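Side-chain contacts in ribonuclease J (Methanolobus psychrophilus R15, PDB 5HAB), which degrades RNA as an exoribonuclease of the metallo-beta-lactamase/beta-CASP family, probably working from the 5' end: residues A351-I356 with I371-N376; N275-F280 with L339-G344; D250-T255 with M262-F267. The protein carries 1 engineered substitution. One frame throughout, in Å; residues are numbered along the deposited sequence.

All three contacts join a helix to the parallel sheet of the beta-CASP domain, through three strands that lie side by side in the order 338-342, 262-266, 370-374. Along the chain they run in series, contact 3 first, then contact 2, then contact 1. Helices 241-253 (contact 3) and 271-283 (contact 2) pack on one face of the sheet, helix 352-357 (contact 1) on the other, so the sheet is sandwiched between helices. Centres of contacts 2 and 3 are about 8 Å apart; each lies about 11 Å from contact 1. The ends of the three strand segments reach bound RNA, which ties this apolar core to the substrate-binding surface.

Contact 1 of 3, residues A351-I356 with I371-N376; sequences AVLGRI and IIFSAN. With nucleotides of chain D.
Helix 352-357 lies over strand 370-374 with Leu353 and Ile371 as the nearest residues, their CA atoms 9.5 Å apart. The wide spacing is bridged from the helix side by one methyl, Leu353 CD2. With CG anti to the backbone N (chi1 -173°), Leu353 sends CD2 against two side chains of the strand. CD2 touches Ile371 CG2 at 4.1 Å and Phe373 CZ at 4.0 Å, meeting the ring obliquely at its far end. Ile371 points its CB at the helix. Phe373 sets out to the side, and its ring end swings back into contact. Leu390 of helix 381-396 packs on both Leu353 and Phe373, and Met342 of strand 338-342, which lies beyond strand 262-266 in the sheet, also packs on Leu353. Two residues of the segments lie next to RNA: Ala351, the N-cap residue, brings its N within 3.3 Å of O2' of A4 of chain D, and Asn376 ND2 lies 3.0 Å from OP3 on the 5' phosphate of A1. What joins helix and strand is hydrocarbon alone, three buried side chains held by dispersion and exclusion of water.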
loop_
_atom_site.group_PDB
_atom_site.type_symbol
_atom_site.label_atom_id
_atom_site.label_comp_id
_atom_site.label_asym_id
_atom_site.label_seq_id
_atom_site.Cartn_x
_atom_site.Cartn_y
_atom_site.Cartn_z
ATOM N N ALA B 351 -30.355 -0.380 -2.661
ATOM C CA ALA B 351 -30.432 0.995 -2.193
ATOM C C ALA B 351 -30.766 1.926 -3.358
ATOM O O ALA B 351 -30.601 1.553 -4.519
ATOM C CB ALA B 351 -29.128 1.412 -1.532
ATOM N N VAL B 352 -31.228 3.136 -3.051
ATOM C CA VAL B 352 -31.692 4.057 -4.083
ATOM C C VAL B 352 -30.606 4.377 -5.102
ATOM O O VAL B 352 -30.851 4.301 -6.302
ATOM C CB VAL B 352 -32.229 5.369 -3.473
ATOM C CG1 VAL B 352 -32.685 6.288 -4.582
ATOM C CG2 VAL B 352 -33.406 5.094 -2.550
ATOM N N LEU B 353 -29.402 4.687 -4.628
ATOM C CA LEU B 353 -28.321 5.098 -5.523
ATOM C C LEU B 353 -27.903 3.945 -6.429
ATOM O O LEU B 353 -27.605 4.143 -7.611
ATOM C CB LEU B 353 -27.119 5.614 -4.727
ATOM C CG LEU B 353 -25.992 6.233 -5.560
ATOM C CD1 LEU B 353 -26.545 7.308 -6.487
ATOM C CD2 LEU B 353 -24.902 6.811 -4.661
ATOM N N GLY B 354 -27.889 2.740 -5.872
ATOM C CA GLY B 354 -27.569 1.553 -6.644
ATOM C C GLY B 354 -28.598 1.276 -7.724
ATOM O O GLY B 354 -28.283 0.701 -8.766
ATOM N N ARG B 355 -29.835 1.684 -7.471
ATOM C CA ARG B 355 -30.913 1.465 -8.425
ATOM C C ARG B 355 -30.855 2.535 -9.511
ATOM O O ARG B 355 -31.116 2.258 -10.683
ATOM C CB ARG B 355 -32.271 1.457 -7.712
ATOM C CG ARG B 355 -32.684 0.066 -7.233
ATOM C CD ARG B 355 -33.796 0.103 -6.185
ATOM N NE ARG B 355 -34.802 1.121 -6.473
ATOM C CZ ARG B 355 -35.751 0.993 -7.393
ATOM N NH1 ARG B 355 -35.835 -0.118 -8.116
ATOM N NH2 ARG B 355 -36.619 1.978 -7.588
ATOM N N ILE B 356 -30.498 3.754 -9.117
ATOM C CA ILE B 356 -30.275 4.831 -10.075
ATOM C C ILE B 356 -29.142 4.453 -11.025
ATOM O O ILE B 356 -29.223 4.686 -12.233
ATOM C CB ILE B 356 -29.955 6.154 -9.365
ATOM C CG1 ILE B 356 -31.177 6.673 -8.609
ATOM C CG2 ILE B 356 -29.456 7.196 -10.361
ATOM C CD1 ILE B 356 -30.957 8.043 -8.006
ATOM N N ILE B 371 -22.082 13.487 -7.716
ATOM C CA ILE B 371 -22.484 12.560 -6.663
ATOM C C ILE B 371 -21.519 12.638 -5.488
ATOM O O ILE B 371 -20.333 12.331 -5.617
ATOM C CB ILE B 371 -22.609 11.135 -7.208
ATOM C CG1 ILE B 371 -23.571 11.152 -8.399
ATOM C CG2 ILE B 371 -23.090 10.186 -6.120
ATOM C CD1 ILE B 371 -23.805 9.823 -9.030
ATOM N N ILE B 372 -22.043 13.062 -4.343
ATOM C CA ILE B 372 -21.236 13.298 -3.159
ATOM C C ILE B 372 -21.425 12.187 -2.132
ATOM O O ILE B 372 -22.484 12.067 -1.511
ATOM C CB ILE B 372 -21.569 14.664 -2.533
ATOM C CG1 ILE B 372 -21.261 15.796 -3.513
ATOM C CG2 ILE B 372 -20.807 14.853 -1.231
ATOM C CD1 ILE B 372 -22.484 16.352 -4.199
ATOM N N PHE B 373 -20.382 11.381 -1.963
ATOM C CA PHE B 373 -20.332 10.368 -0.923
ATOM C C PHE B 373 -19.805 10.984 0.366
ATOM O O PHE B 373 -18.601 11.145 0.539
ATOM C CB PHE B 373 -19.441 9.199 -1.345
ATOM C CG PHE B 373 -19.980 8.407 -2.498
ATOM C CD1 PHE B 373 -19.914 8.905 -3.790
ATOM C CD2 PHE B 373 -20.527 7.152 -2.297
ATOM C CE1 PHE B 373 -20.403 8.175 -4.855
ATOM C CE2 PHE B 373 -21.014 6.413 -3.359
ATOM C CZ PHE B 373 -20.953 6.925 -4.640
ATOM N N SER B 374 -20.711 11.344 1.267
ATOM C CA SER B 374 -20.307 11.845 2.571
ATOM C C SER B 374 -20.079 10.669 3.517
ATOM O O SER B 374 -20.802 10.494 4.500
ATOM C CB SER B 374 -21.354 12.792 3.132
ATOM O OG SER B 374 -20.812 13.514 4.211
ATOM N N ALA B 375 -19.074 9.861 3.189
ATOM C CA ALA B 375 -18.772 8.625 3.900
ATOM C C ALA B 375 -17.473 8.022 3.379
ATOM O O ALA B 375 -17.010 8.357 2.286
ATOM C CB ALA B 375 -19.911 7.625 3.750
ATOM N N ASN B 376 -16.881 7.141 4.174
ATOM C CA ASN B 376 -15.688 6.419 3.759
ATOM C C ASN B 376 -16.061 5.049 3.214
ATOM O O ASN B 376 -17.172 4.568 3.432
ATOM C CB ASN B 376 -14.724 6.260 4.936
ATOM C CG ASN B 376 -15.298 5.385 6.045
ATOM O OD1 ASN B 376 -16.516 5.322 6.239
ATOM N ND2 ASN B 376 -14.421 4.703 6.776
ATOM O OP3 A D 1 -15.187 6.448 9.138
ATOM P P A D 1 -15.327 5.874 10.498
ATOM O OP1 A D 1 -16.521 6.473 11.147
ATOM O OP2 A D 1 -14.011 5.970 11.179
ATOM O "O5'" A D 1 -15.579 4.318 10.319
ATOM C "C5'" A D 1 -16.575 3.821 9.431
ATOM C "C4'" A D 1 -16.919 2.391 9.763
ATOM O "O4'" A D 1 -15.816 1.539 9.344
ATOM C "C3'" A D 1 -17.131 2.121 11.251
ATOM O "O3'" A D 1 -18.165 1.160 11.449
ATOM C "C2'" A D 1 -15.788 1.554 11.701
ATOM O "O2'" A D 1 -15.861 0.697 12.821
ATOM C "C1'" A D 1 -15.310 0.814 10.451
ATOM N N9 A D 1 -13.847 0.790 10.340
ATOM C C8 A D 1 -12.999 1.837 10.625
ATOM N N7 A D 1 -11.728 1.562 10.459
ATOM C C5 A D 1 -11.734 0.238 10.039
ATOM C C6 A D 1 -10.690 -0.641 9.696
ATOM N N6 A D 1 -9.396 -0.302 9.722
ATOM N N1 A D 1 -11.030 -1.896 9.319
ATOM C C2 A D 1 -12.328 -2.233 9.295
ATOM N N3 A D 1 -13.399 -1.496 9.594
ATOM C C4 A D 1 -13.031 -0.255 9.965
ATOM P P A D 4 -28.499 2.095 5.694
ATOM O OP1 A D 4 -28.326 3.412 5.025
ATOM O OP2 A D 4 -29.337 1.999 6.916
ATOM O "O5'" A D 4 -29.056 1.048 4.629
ATOM C "C5'" A D 4 -29.366 1.453 3.304
ATOM C "C4'" A D 4 -29.588 0.274 2.392
ATOM O "O4'" A D 4 -28.963 -0.916 2.936
ATOM C "C3'" A D 4 -31.035 -0.139 2.173
ATOM O "O3'" A D 4 -31.697 0.698 1.237
ATOM C "C2'" A D 4 -30.899 -1.591 1.719
ATOM O "O2'" A D 4 -30.559 -1.664 0.341
ATOM C "C1'" A D 4 -29.693 -2.061 2.543
ATOM N N9 A D 4 -30.078 -2.828 3.747
ATOM C C8 A D 4 -30.203 -2.380 5.041
ATOM N N7 A D 4 -30.554 -3.314 5.895
ATOM C C5 A D 4 -30.666 -4.457 5.114
ATOM C C6 A D 4 -31.007 -5.788 5.421
ATOM N N6 A D 4 -31.315 -6.213 6.649
ATOM N N1 A D 4 -31.025 -6.684 4.408
ATOM C C2 A D 4 -30.719 -6.263 3.174
ATOM N N3 A D 4 -30.382 -5.042 2.763
ATOM C C4 A D 4 -30.375 -4.173 3.791
#

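Contact 2 of 3, residues N275-F280 with L339-G344. With nucleotides of chain D.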
loop_
_atom_site.group_PDB
_atom_site.type_symbol
_atom_site.label_atom_id
_atom_site.label_comp_id
_atom_site.label_asym_id
_atom_site.label_seq_id
_atom_site.Cartn_x
_atom_site.Cartn_y
_atom_site.Cartn_z
ATOM N N ASN B 275 -28.454 16.367 8.880
ATOM C CA ASN B 275 -28.889 17.689 9.307
ATOM C C ASN B 275 -28.139 18.768 8.534
ATOM O O ASN B 275 -28.756 19.632 7.880
ATOM C CB ASN B 275 -28.668 17.860 10.816
ATOM C CG ASN B 275 -29.369 19.084 11.377
ATOM O OD1 ASN B 275 -30.534 19.338 11.072
ATOM N ND2 ASN B 275 -28.661 19.847 12.204
ATOM N N SER B 276 -26.809 18.707 8.612
ATOM C CA SER B 276 -25.957 19.630 7.874
ATOM C C SER B 276 -26.365 19.687 6.409
ATOM O O SER B 276 -26.504 20.771 5.838
ATOM C CB SER B 276 -24.486 19.228 7.993
ATOM O OG SER B 276 -23.968 19.562 9.268
ATOM N N ILE B 277 -26.594 18.520 5.815
ATOM C CA ILE B 277 -26.939 18.457 4.402
ATOM C C ILE B 277 -28.244 19.188 4.096
ATOM O O ILE B 277 -28.302 19.956 3.132
ATOM C CB ILE B 277 -27.016 17.009 3.914
ATOM C CG1 ILE B 277 -25.666 16.317 4.102
ATOM C CG2 ILE B 277 -27.411 16.965 2.447
ATOM C CD1 ILE B 277 -25.699 14.840 3.826
ATOM N N VAL B 278 -29.284 18.980 4.901
ATOM C CA VAL B 278 -30.563 19.622 4.582
ATOM C C VAL B 278 -30.461 21.136 4.795
ATOM O O VAL B 278 -31.044 21.913 4.023
ATOM C CB VAL B 278 -31.751 19.007 5.378
ATOM C CG1 VAL B 278 -31.861 17.510 5.101
ATOM C CG2 VAL B 278 -31.642 19.280 6.865
ATOM N N GLN B 279 -29.699 21.562 5.803
ATOM C CA GLN B 279 -29.445 22.995 5.972
ATOM C C GLN B 279 -28.752 23.592 4.737
ATOM O O GLN B 279 -29.116 24.675 4.265
ATOM C CB GLN B 279 -28.610 23.265 7.223
ATOM C CG GLN B 279 -29.340 22.978 8.524
ATOM C CD GLN B 279 -28.483 23.260 9.748
ATOM O OE1 GLN B 279 -27.252 23.246 9.678
ATOM N NE2 GLN B 279 -29.134 23.525 10.877
ATOM N N PHE B 280 -27.746 22.888 4.224
ATOM C CA PHE B 280 -27.050 23.340 3.024
ATOM C C PHE B 280 -27.989 23.401 1.827
ATOM O O PHE B 280 -27.863 24.285 0.982
ATOM C CB PHE B 280 -25.868 22.425 2.710
ATOM C CG PHE B 280 -24.799 22.455 3.751
ATOM C CD1 PHE B 280 -24.573 23.606 4.490
ATOM C CD2 PHE B 280 -24.020 21.337 3.996
ATOM C CE1 PHE B 280 -23.586 23.641 5.456
ATOM C CE2 PHE B 280 -23.032 21.365 4.960
ATOM C CZ PHE B 280 -22.817 22.517 5.692
ATOM N N LEU B 339 -32.110 18.576 -4.003
ATOM C CA LEU B 339 -30.973 17.880 -3.425
ATOM C C LEU B 339 -31.419 16.549 -2.839
ATOM O O LEU B 339 -31.743 16.469 -1.654
ATOM C CB LEU B 339 -30.300 18.713 -2.339
ATOM C CG LEU B 339 -28.997 18.043 -1.893
ATOM C CD1 LEU B 339 -28.014 17.992 -3.059
ATOM C CD2 LEU B 339 -28.393 18.704 -0.661
ATOM N N PRO B 340 -31.459 15.502 -3.673
ATOM C CA PRO B 340 -31.761 14.157 -3.172
ATOM C C PRO B 340 -30.718 13.683 -2.161
ATOM O O PRO B 340 -29.530 13.571 -2.493
ATOM C CB PRO B 340 -31.729 13.288 -4.436
ATOM C CG PRO B 340 -31.937 14.237 -5.566
ATOM C CD PRO B 340 -31.291 15.523 -5.136
ATOM N N VAL B 341 -31.168 13.417 -0.939
ATOM C CA VAL B 341 -30.318 12.854 0.100
ATOM C C VAL B 341 -30.717 11.399 0.291
ATOM O O VAL B 341 -31.752 11.110 0.888
ATOM C CB VAL B 341 -30.449 13.631 1.415
ATOM C CG1 VAL B 341 -29.428 13.141 2.430
ATOM C CG2 VAL B 341 -30.312 15.118 1.168
ATOM N N MET B 342 -29.893 10.484 -0.202
ATOM C CA MET B 342 -30.331 9.105 -0.352
ATOM C C MET B 342 -29.330 8.104 0.221
ATOM O O MET B 342 -28.188 8.449 0.518
ATOM C CB MET B 342 -30.588 8.811 -1.828
ATOM C CG MET B 342 -29.330 8.707 -2.664
ATOM S SD MET B 342 -29.722 8.296 -4.370
ATOM C CE MET B 342 -30.904 9.596 -4.735
ATOM N N THR B 343 -29.783 6.869 0.405
ATOM C CA THR B 343 -28.940 5.809 0.944
ATOM C C THR B 343 -28.195 5.091 -0.173
ATOM O O THR B 343 -28.562 5.204 -1.342
ATOM C CB THR B 343 -29.758 4.801 1.761
ATOM O OG1 THR B 343 -30.750 4.195 0.925
ATOM C CG2 THR B 343 -30.445 5.511 2.913
ATOM N N GLY B 344 -27.146 4.357 0.192
ATOM C CA GLY B 344 -26.426 3.538 -0.769
ATOM C C GLY B 344 -24.962 3.875 -0.993
ATOM O O GLY B 344 -24.392 3.527 -2.029
ATOM P P A D 4 -28.499 2.095 5.694
ATOM O OP1 A D 4 -28.326 3.412 5.025
ATOM O OP2 A D 4 -29.337 1.999 6.916
ATOM O "O5'" A D 4 -29.056 1.048 4.629
ATOM C "C5'" A D 4 -29.366 1.453 3.304
ATOM C "C4'" A D 4 -29.588 0.274 2.392
ATOM O "O4'" A D 4 -28.963 -0.916 2.936
ATOM C "C3'" A D 4 -31.035 -0.139 2.173
ATOM O "O3'" A D 4 -31.697 0.698 1.237
ATOM C "C2'" A D 4 -30.899 -1.591 1.719
ATOM O "O2'" A D 4 -30.559 -1.664 0.341
ATOM C "C1'" A D 4 -29.693 -2.061 2.543
ATOM N N9 A D 4 -30.078 -2.828 3.747
ATOM C C8 A D 4 -30.203 -2.380 5.041
ATOM N N7 A D 4 -30.554 -3.314 5.895
ATOM C C5 A D 4 -30.666 -4.457 5.114
ATOM C C6 A D 4 -31.007 -5.788 5.421
ATOM N N6 A D 4 -31.315 -6.213 6.649
ATOM N N1 A D 4 -31.025 -6.684 4.408
ATOM C C2 A D 4 -30.719 -6.263 3.174
ATOM N N3 A D 4 -30.382 -5.042 2.763
ATOM C C4 A D 4 -30.375 -4.173 3.791
ATOM P P A D 5 -33.024 1.513 1.649
ATOM O OP1 A D 5 -33.243 2.564 0.624
ATOM O OP2 A D 5 -32.927 1.900 3.080
ATOM O "O5'" A D 5 -34.194 0.445 1.492
ATOM C "C5'" A D 5 -34.810 0.216 0.228
ATOM C "C4'" A D 5 -34.912 -1.258 -0.073
ATOM O "O4'" A D 5 -34.259 -1.994 0.997
ATOM C "C3'" A D 5 -36.331 -1.804 -0.159
ATOM O "O3'" A D 5 -36.363 -2.906 -1.066
ATOM C "C2'" A D 5 -36.580 -2.299 1.262
ATOM O "O2'" A D 5 -37.574 -3.295 1.373
ATOM C "C1'" A D 5 -35.198 -2.822 1.659
ATOM N N9 A D 5 -34.927 -2.728 3.096
ATOM C C8 A D 5 -34.889 -1.582 3.853
ATOM N N7 A D 5 -34.631 -1.790 5.120
ATOM C C5 A D 5 -34.492 -3.168 5.206
ATOM C C6 A D 5 -34.212 -4.020 6.289
ATOM N N6 A D 5 -34.014 -3.587 7.536
ATOM N N1 A D 5 -34.142 -5.347 6.040
ATOM C C2 A D 5 -34.343 -5.778 4.787
ATOM N N3 A D 5 -34.612 -5.075 3.687
ATOM C C4 A D 5 -34.679 -3.762 3.968
#
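Ile277 of helix 271-283 projects from its CB toward strand 338-342, where Leu339 and Val341 stand on the near face; the CA atoms of Ile277 and Val341 are 7.8 Å apart. At CB the chain forks. The CG2 branch, opposite the backbone N across the CA-CB bond, settles between the two strand residues, 3.7 Å from Leu339 CD2 and an equal 3.7 Å from Val341 CG2. The other branch, CG1, lies beside the backbone N (chi1 -60°) and continues extended to CD1, which runs on past Val341 to Val264 and Thr266 of the adjacent strand 262-266. One isoleucine therefore straddles two strands, a methyl on one and a longer arm on the other. Leu339 crosses it at about a right angle, and its CD2 also comes within 4.0 Å of Ile277 O. Leu248 of helix 241-253 closes on the same isoleucine. One turn on, the Phe280 ring carries Ser276 O over one face, 3.1 Å above its plane and toward the rim, and meets the ring of His245, whose ND1 is hydrogen-bonded to Ser276 OG. Beyond the strand, Thr343 OG1 makes a weak hydrogen bond of 3.0 Å to OP1 of A5 of chain D, and Thr343 CB packs 3.7 Å from A4 C5'. Helix 271-283 leaves strand 262-266 and leads to strand 287-291, parallel to it: a beta-alpha-beta crossover whose helix packs across strand 338-342, in the parallel alpha/beta sandwich of the beta-CASP domain.

Contact 3 of 3, residues D250-T255 with M262-F267; sequences DVLLGT and MIVTTF. With nucleotides of chain D.
Leu252 and Val264 form the close-set part of this contact, meeting methyl to methyl at 4.0 Å between Leu252 CD2 and Val264 CG2. Leu252 leaves helix 241-253 at a slant to the strand, and its side chain, extended at chi2, brings CD2 nearer, over strand 262-266. Met262 adds a second, longer contact. Its chain is straight through chi2 and folds back at chi3 (-61°), which lifts CE to 4.3 Å from Leu252 CD2 and 4.1 Å from the carbonyl Leu252 O. The three residues are buried, and helix 271-283 adds to the cover of two of them: Phe280 packs on Leu252 and Ile277 on Val264. This is the entry to the parallel sheet of the beta-CASP domain, for 262-266 is its first strand in chain order, a central one with 338-342 and 370-374 hydrogen-bonded along its two edges. Helix 241-253 breaks off just before it: Gly254 leaves the helical conformation as the centre of an inverse gamma turn, its N still bonded to Asp250 O at 2.8 Å. Here the packing thins. Thr255 points its CB at the strand, yet its side chain stops short of contact, while Leu253 points away. Asp250, Leu253 and Thr255 are all partly exposed, and two of them reach the second subunit: Asp250 OD1 forms a salt bridge with Lys237 of that subunit, and Thr255 OG1 a hydrogen bond with its Glu418. At the far end of the strand segment, Phe267 presents a ring edge to the RNA, CD1 lying 3.0 Å from O2' of A2 of chain D, with that oxygen in the plane of the ring, while His345 meets the phenyl group edge-to-face.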
loop_
_atom_site.group_PDB
_atom_site.type_symbol
_atom_site.label_atom_id
_atom_site.label_comp_id
_atom_site.label_asym_id
_atom_site.label_seq_id
_atom_site.Cartn_x
_atom_site.Cartn_y
_atom_site.Cartn_z
ATOM N N ASP B 250 -18.442 23.330 1.582
ATOM C CA ASP B 250 -17.600 23.772 0.474
ATOM C C ASP B 250 -17.898 22.985 -0.801
ATOM O O ASP B 250 -17.949 23.554 -1.889
ATOM C CB ASP B 250 -16.119 23.651 0.853
ATOM C CG ASP B 250 -15.214 24.526 -0.006
ATOM O OD1 ASP B 250 -15.649 24.968 -1.093
ATOM O OD2 ASP B 250 -14.066 24.783 0.419
ATOM N N VAL B 251 -18.095 21.678 -0.666
ATOM C CA VAL B 251 -18.371 20.842 -1.831
ATOM C C VAL B 251 -19.734 21.190 -2.435
ATOM O O VAL B 251 -19.912 21.148 -3.656
ATOM C CB VAL B 251 -18.295 19.343 -1.471
ATOM C CG1 VAL B 251 -18.827 18.482 -2.611
ATOM C CG2 VAL B 251 -16.865 18.953 -1.130
ATOM N N LEU B 252 -20.695 21.544 -1.587
ATOM C CA LEU B 252 -22.061 21.745 -2.063
ATOM C C LEU B 252 -22.291 23.152 -2.617
ATOM O O LEU B 252 -23.021 23.327 -3.593
ATOM C CB LEU B 252 -23.066 21.443 -0.947
ATOM C CG LEU B 252 -23.317 19.950 -0.716
ATOM C CD1 LEU B 252 -24.079 19.712 0.578
ATOM C CD2 LEU B 252 -24.069 19.361 -1.895
ATOM N N LEU B 253 -21.661 24.148 -2.005
ATOM C CA LEU B 253 -21.855 25.536 -2.414
ATOM C C LEU B 253 -20.736 26.046 -3.327
ATOM O O LEU B 253 -20.986 26.825 -4.246
ATOM C CB LEU B 253 -21.961 26.438 -1.181
ATOM C CG LEU B 253 -23.112 26.151 -0.216
ATOM C CD1 LEU B 253 -22.945 26.940 1.073
ATOM C CD2 LEU B 253 -24.444 26.465 -0.865
ATOM N N GLY B 254 -19.510 25.597 -3.076
ATOM C CA GLY B 254 -18.356 26.056 -3.831
ATOM C C GLY B 254 -18.219 25.447 -5.214
ATOM O O GLY B 254 -17.409 24.544 -5.430
ATOM N N THR B 255 -19.020 25.937 -6.154
ATOM C CA THR B 255 -19.044 25.383 -7.501
ATOM C C THR B 255 -19.478 26.438 -8.525
ATOM O O THR B 255 -20.442 27.173 -8.304
ATOM C CB THR B 255 -19.976 24.147 -7.574
ATOM O OG1 THR B 255 -20.090 23.699 -8.931
ATOM C CG2 THR B 255 -21.361 24.468 -7.016
ATOM N N MET B 262 -27.249 17.540 -8.239
ATOM C CA MET B 262 -26.372 16.901 -7.274
ATOM C C MET B 262 -27.116 15.895 -6.397
ATOM O O MET B 262 -28.209 16.172 -5.904
ATOM C CB MET B 262 -25.700 17.964 -6.401
ATOM C CG MET B 262 -24.921 19.008 -7.192
ATOM S SD MET B 262 -24.272 20.339 -6.164
ATOM C CE MET B 262 -25.786 21.018 -5.504
ATOM N N ILE B 263 -26.507 14.729 -6.209
ATOM C CA ILE B 263 -27.036 13.698 -5.324
ATOM C C ILE B 263 -26.092 13.546 -4.143
ATOM O O ILE B 263 -24.886 13.429 -4.339
ATOM C CB ILE B 263 -27.197 12.355 -6.057
ATOM C CG1 ILE B 263 -28.281 12.446 -7.128
ATOM C CG2 ILE B 263 -27.506 11.239 -5.065
ATOM C CD1 ILE B 263 -28.417 11.186 -7.947
ATOM N N VAL B 264 -26.620 13.544 -2.924
ATOM C CA VAL B 264 -25.778 13.283 -1.759
ATOM C C VAL B 264 -26.152 11.942 -1.132
ATOM O O VAL B 264 -27.331 11.613 -1.015
ATOM C CB VAL B 264 -25.880 14.415 -0.724
ATOM C CG1 VAL B 264 -24.860 14.210 0.390
ATOM C CG2 VAL B 264 -25.681 15.763 -1.393
ATOM N N THR B 265 -25.147 11.168 -0.735
ATOM C CA THR B 265 -25.396 9.909 -0.041
ATOM C C THR B 265 -24.537 9.794 1.220
ATOM O O THR B 265 -23.374 10.199 1.235
ATOM C CB THR B 265 -25.141 8.697 -0.953
ATOM O OG1 THR B 265 -25.395 7.486 -0.228
ATOM C CG2 THR B 265 -23.704 8.695 -1.468
ATOM N N THR B 266 -25.125 9.247 2.278
ATOM C CA THR B 266 -24.444 9.127 3.563
ATOM C C THR B 266 -25.133 8.103 4.465
ATOM O O THR B 266 -26.132 7.489 4.079
ATOM C CB THR B 266 -24.386 10.486 4.292
ATOM O OG1 THR B 266 -23.645 10.354 5.512
ATOM C CG2 THR B 266 -25.786 10.980 4.611
ATOM N N PHE B 267 -24.581 7.913 5.661
ATOM C CA PHE B 267 -25.164 7.013 6.650
ATOM C C PHE B 267 -26.518 7.544 7.097
ATOM O O PHE B 267 -26.610 8.671 7.582
ATOM C CB PHE B 267 -24.248 6.868 7.869
ATOM C CG PHE B 267 -22.827 6.510 7.534
ATOM C CD1 PHE B 267 -22.484 5.208 7.224
ATOM C CD2 PHE B 267 -21.836 7.477 7.534
ATOM C CE1 PHE B 267 -21.177 4.870 6.923
ATOM C CE2 PHE B 267 -20.525 7.148 7.230
ATOM C CZ PHE B 267 -20.197 5.841 6.922
ATOM P P A D 2 -19.380 1.513 12.440
ATOM O OP1 A D 2 -18.806 2.248 13.597
ATOM O OP2 A D 2 -20.163 0.272 12.663
ATOM O "O5'" A D 2 -20.276 2.548 11.619
ATOM C "C5'" A D 2 -21.623 2.241 11.288
ATOM C "C4'" A D 2 -21.871 2.314 9.801
ATOM O "O4'" A D 2 -20.697 1.858 9.081
ATOM C "C3'" A D 2 -23.002 1.437 9.281
ATOM O "O3'" A D 2 -24.276 2.041 9.431
ATOM C "C2'" A D 2 -22.609 1.190 7.828
ATOM O "O2'" A D 2 -22.992 2.282 7.006
ATOM C "C1'" A D 2 -21.082 1.155 7.919
ATOM N N9 A D 2 -20.539 -0.215 7.998
ATOM C C8 A D 2 -19.802 -0.756 9.024
ATOM N N7 A D 2 -19.425 -1.993 8.816
ATOM C C5 A D 2 -19.935 -2.286 7.559
ATOM C C6 A D 2 -19.878 -3.447 6.769
ATOM N N6 A D 2 -19.256 -4.569 7.146
ATOM N N1 A D 2 -20.491 -3.412 5.564
ATOM C C2 A D 2 -21.115 -2.283 5.191
ATOM N N3 A D 2 -21.235 -1.130 5.845
ATOM C C4 A D 2 -20.612 -1.196 7.035
#